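PDB 3PJY: hypothetical signal peptide protein from Sinorhizobium meliloti, which is of unknown function but belongs to the DUF192 family and may act as a transcription regulator. Local coordinates for residues Y67-M72 with A88-E93. Sequence-based numbering, arbitrary orientation.
Sequences YLPLDM and AVPHSE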
ATOM      1  N   TYR B  67       9.528 -23.749   4.123  1.00 16.73           N
ATOM      2  CA  TYR B  67      10.427 -23.423   5.221  1.00 16.94           C
ATOM      3  C   TYR B  67       9.972 -22.213   6.046  1.00 18.11           C
ATOM      4  O   TYR B  67      10.261 -22.126   7.239  1.00 21.28           O
ATOM      5  CB  TYR B  67      11.829 -23.164   4.678  1.00 19.18           C
ATOM      6  CG  TYR B  67      12.562 -24.389   4.153  1.00 20.57           C
ATOM      7  CD1 TYR B  67      12.140 -25.028   3.038  1.00 23.61           C
ATOM      8  CD2 TYR B  67      13.694 -24.898   4.818  1.00 28.61           C
ATOM      9  CE1 TYR B  67      12.783 -26.171   2.546  1.00 24.59           C
ATOM     10  CE2 TYR B  67      14.378 -26.040   4.297  1.00 28.04           C
ATOM     11  CZ  TYR B  67      13.885 -26.649   3.160  1.00 31.37           C
ATOM     12  OH  TYR B  67      14.468 -27.757   2.596  1.00 34.52           O
ATOM     13  N   LEU B  68       9.332 -21.252   5.386  1.00 17.80           N
ATOM     14  CA  LEU B  68       8.879 -20.014   6.038  1.00 18.33           C
ATOM     15  C   LEU B  68       7.602 -20.338   6.810  1.00 16.51           C
ATOM     16  O   LEU B  68       6.666 -20.889   6.219  1.00 17.65           O
ATOM     17  CB  LEU B  68       8.495 -18.965   4.981  1.00 18.89           C
ATOM     18  CG  LEU B  68       9.648 -18.387   4.126  1.00 22.18           C
ATOM     19  CD1 LEU B  68       9.064 -17.629   2.928  1.00 27.30           C
ATOM     20  CD2 LEU B  68      10.478 -17.492   5.013  1.00 24.53           C
ATOM     21  N   PRO B  69       7.530 -19.975   8.113  1.00 17.83           N
ATOM     22  CA  PRO B  69       6.238 -20.052   8.772  1.00 18.87           C
ATOM     23  C   PRO B  69       5.292 -19.008   8.154  1.00 17.47           C
ATOM     24  O   PRO B  69       5.734 -17.893   7.836  1.00 17.87           O
ATOM     25  CB  PRO B  69       6.549 -19.730  10.224  1.00 22.24           C
ATOM     26  CG  PRO B  69       7.791 -18.994  10.190  1.00 24.44           C
ATOM     27  CD  PRO B  69       8.576 -19.430   8.990  1.00 22.22           C
ATOM     28  N   LEU B  70       4.044 -19.380   7.976  1.00 17.41           N
ATOM     29  CA  LEU B  70       3.070 -18.538   7.212  1.00 16.48           C
ATOM     30  C   LEU B  70       1.772 -18.339   7.974  1.00 18.03           C
ATOM     31  O   LEU B  70       1.330 -19.222   8.702  1.00 19.27           O
ATOM     32  CB  LEU B  70       2.739 -19.161   5.848  1.00 17.33           C
ATOM     33  CG  LEU B  70       3.911 -19.349   4.901  1.00 16.73           C
ATOM     34  CD1 LEU B  70       3.435 -20.092   3.611  1.00 17.21           C
ATOM     35  CD2 LEU B  70       4.589 -17.990   4.547  1.00 17.71           C
ATOM     36  N   ASP B  71       1.136 -17.195   7.731  1.00 16.32           N
ATOM     37  CA  ASP B  71      -0.275 -16.990   8.009  1.00 15.41           C
ATOM     38  C   ASP B  71      -1.055 -17.175   6.690  1.00 14.94           C
ATOM     39  O   ASP B  71      -0.599 -16.744   5.611  1.00 14.86           O
ATOM     40  CB  ASP B  71      -0.562 -15.562   8.505  1.00 15.34           C
ATOM     41  CG  ASP B  71      -0.075 -15.264   9.901  1.00 18.14           C
ATOM     42  OD1 ASP B  71       0.363 -16.192  10.639  1.00 19.61           O
ATOM     43  OD2 ASP B  71      -0.138 -14.056  10.287  1.00 19.53           O
HETATM   44  N   MSE B  72      -2.193 -17.859   6.762  1.00 15.28           N
HETATM   45  CA  MSE B  72      -3.053 -18.148   5.619  1.00 15.53           C
HETATM   46  C   MSE B  72      -4.387 -17.451   5.767  1.00 16.22           C
HETATM   47  O   MSE B  72      -5.045 -17.596   6.815  1.00 16.86           O
HETATM   48  CB  MSE B  72      -3.271 -19.668   5.438  1.00 15.40           C
HETATM   49  CG  MSE B  72      -2.057 -20.406   5.186  1.00 18.77           C
HETATM   50 SE   MSE B  72      -2.588 -22.261   5.024  0.75 21.28          SE
HETATM   51  CE  MSE B  72      -0.825 -22.986   4.552  1.00 21.74           C
ATOM     52  N   ALA B  88       0.887 -21.385  10.386  1.00 18.57           N
ATOM     53  CA  ALA B  88       1.026 -22.684   9.736  1.00 19.26           C
ATOM     54  C   ALA B  88       2.472 -23.145   9.951  1.00 21.01           C
ATOM     55  O   ALA B  88       3.397 -22.342  10.056  1.00 20.92           O
ATOM     56  CB  ALA B  88       0.678 -22.604   8.252  1.00 15.92           C
ATOM     57  N   VAL B  89       2.645 -24.458  10.088  1.00 20.39           N
ATOM     58  CA  VAL B  89       3.904 -25.034  10.554  1.00 19.85           C
ATOM     59  C   VAL B  89       4.811 -25.478   9.390  1.00 19.58           C
ATOM     60  O   VAL B  89       4.408 -26.285   8.574  1.00 19.63           O
ATOM     61  CB  VAL B  89       3.625 -26.249  11.419  1.00 22.91           C
ATOM     62  CG1 VAL B  89       4.917 -26.911  11.857  1.00 24.11           C
ATOM     63  CG2 VAL B  89       2.795 -25.834  12.631  1.00 24.45           C
ATOM     64  N   PRO B  90       6.033 -24.935   9.323  1.00 18.89           N
ATOM     65  CA  PRO B  90       6.928 -25.328   8.249  1.00 19.46           C
ATOM     66  C   PRO B  90       7.075 -26.849   8.115  1.00 20.04           C
ATOM     67  O   PRO B  90       7.157 -27.608   9.115  1.00 20.46           O
ATOM     68  CB  PRO B  90       8.266 -24.699   8.660  1.00 20.66           C
ATOM     69  CG  PRO B  90       7.835 -23.455   9.370  1.00 22.50           C
ATOM     70  CD  PRO B  90       6.639 -23.886  10.172  1.00 22.26           C
ATOM     71  N   HIS B  91       7.094 -27.285   6.873  1.00 19.75           N
ATOM     72  CA  HIS B  91       7.253 -28.700   6.495  1.00 21.58           C
ATOM     73  C   HIS B  91       6.065 -29.626   6.757  1.00 22.60           C
ATOM     74  O   HIS B  91       6.091 -30.791   6.329  1.00 26.36           O
ATOM     75  CB  HIS B  91       8.534 -29.315   7.089  1.00 21.83           C
ATOM     76  CG  HIS B  91       9.737 -28.452   6.900  1.00 24.60           C
ATOM     77  ND1 HIS B  91      10.399 -28.376   5.695  1.00 29.11           N
ATOM     78  CD2 HIS B  91      10.368 -27.596   7.737  1.00 31.19           C
ATOM     79  CE1 HIS B  91      11.406 -27.526   5.811  1.00 31.52           C
ATOM     80  NE2 HIS B  91      11.411 -27.038   7.036  1.00 29.23           N
ATOM     81  N   SER B  92       5.014 -29.123   7.391  1.00 21.85           N
ATOM     82  CA  SER B  92       3.890 -30.002   7.777  1.00 20.83           C
ATOM     83  C   SER B  92       2.993 -30.354   6.604  1.00 22.44           C
ATOM     84  O   SER B  92       2.567 -29.468   5.852  1.00 20.24           O
ATOM     85  CB  SER B  92       3.028 -29.334   8.836  1.00 22.40           C
ATOM     86  OG  SER B  92       1.877 -30.113   9.086  1.00 21.87           O
ATOM     87  N   GLU B  93       2.730 -31.644   6.431  0.66 20.95           N
ATOM     88  CA  GLU B  93       1.768 -32.097   5.443  0.66 20.33           C
ATOM     89  C   GLU B  93       0.304 -32.139   5.967  0.34 20.74           C
ATOM     90  O   GLU B  93      -0.590 -32.603   5.262  0.34 22.89           O
ATOM     91  CB  GLU B  93       2.173 -33.457   4.850  0.66 24.69           C
ATOM     92  CG  GLU B  93       3.136 -33.311   3.717  0.66 25.73           C
ATOM     93  CD  GLU B  93       3.728 -34.638   3.343  0.66 39.75           C
ATOM     94  OE1 GLU B  93       2.921 -35.564   3.050  0.66 27.19           O
ATOM     95  OE2 GLU B  93       4.979 -34.740   3.379  0.66 41.28           O
TER
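Tyr67 and His91 form a T-shaped (edge-to-face) aromatic pair at one end of the mixed beta sheet of this DUF192-family protein, where the chain enters strand 70-75 and leaves its antiparallel neighbour 81-88. The histidine ring comes in edge first: its CE1 stands 3.4 Å above the plane of the tyrosine ring, over the centre, and the two planes are turned 75° apart. Tyr67 reaches this place although its CB leaves the backbone away from 88-93, because CG lies anti to the carbonyl carbon (chi1 -70°), which turns a face of the phenol ring to the imidazole edge. The tyrosine also makes a cation-pi contact with Arg41. Cut back to alanine, this position would probably leave the His91 imidazole without the ring face it points into, free to turn, and Arg41 without its aromatic partner.

The pair lies past the end of the sheet and joins the loop before strand 70-75 to the one after strand 81-88. Next along, the ring of Pro90 sits against backbone as much as side chain, its CG 3.5 Å from Tyr67 O and 4.0 Å from CB of Pro69. A type II beta turn from Val89 to Ser92 carries both Pro90 and His91. Deeper in, the extended selenomethionine Met72 brings CE to 4.0 Å from CB of Ala88, beside Met63 and Ile96. The backbone joins here too: Ala88 N donates to Leu70 O over 2.8 Å.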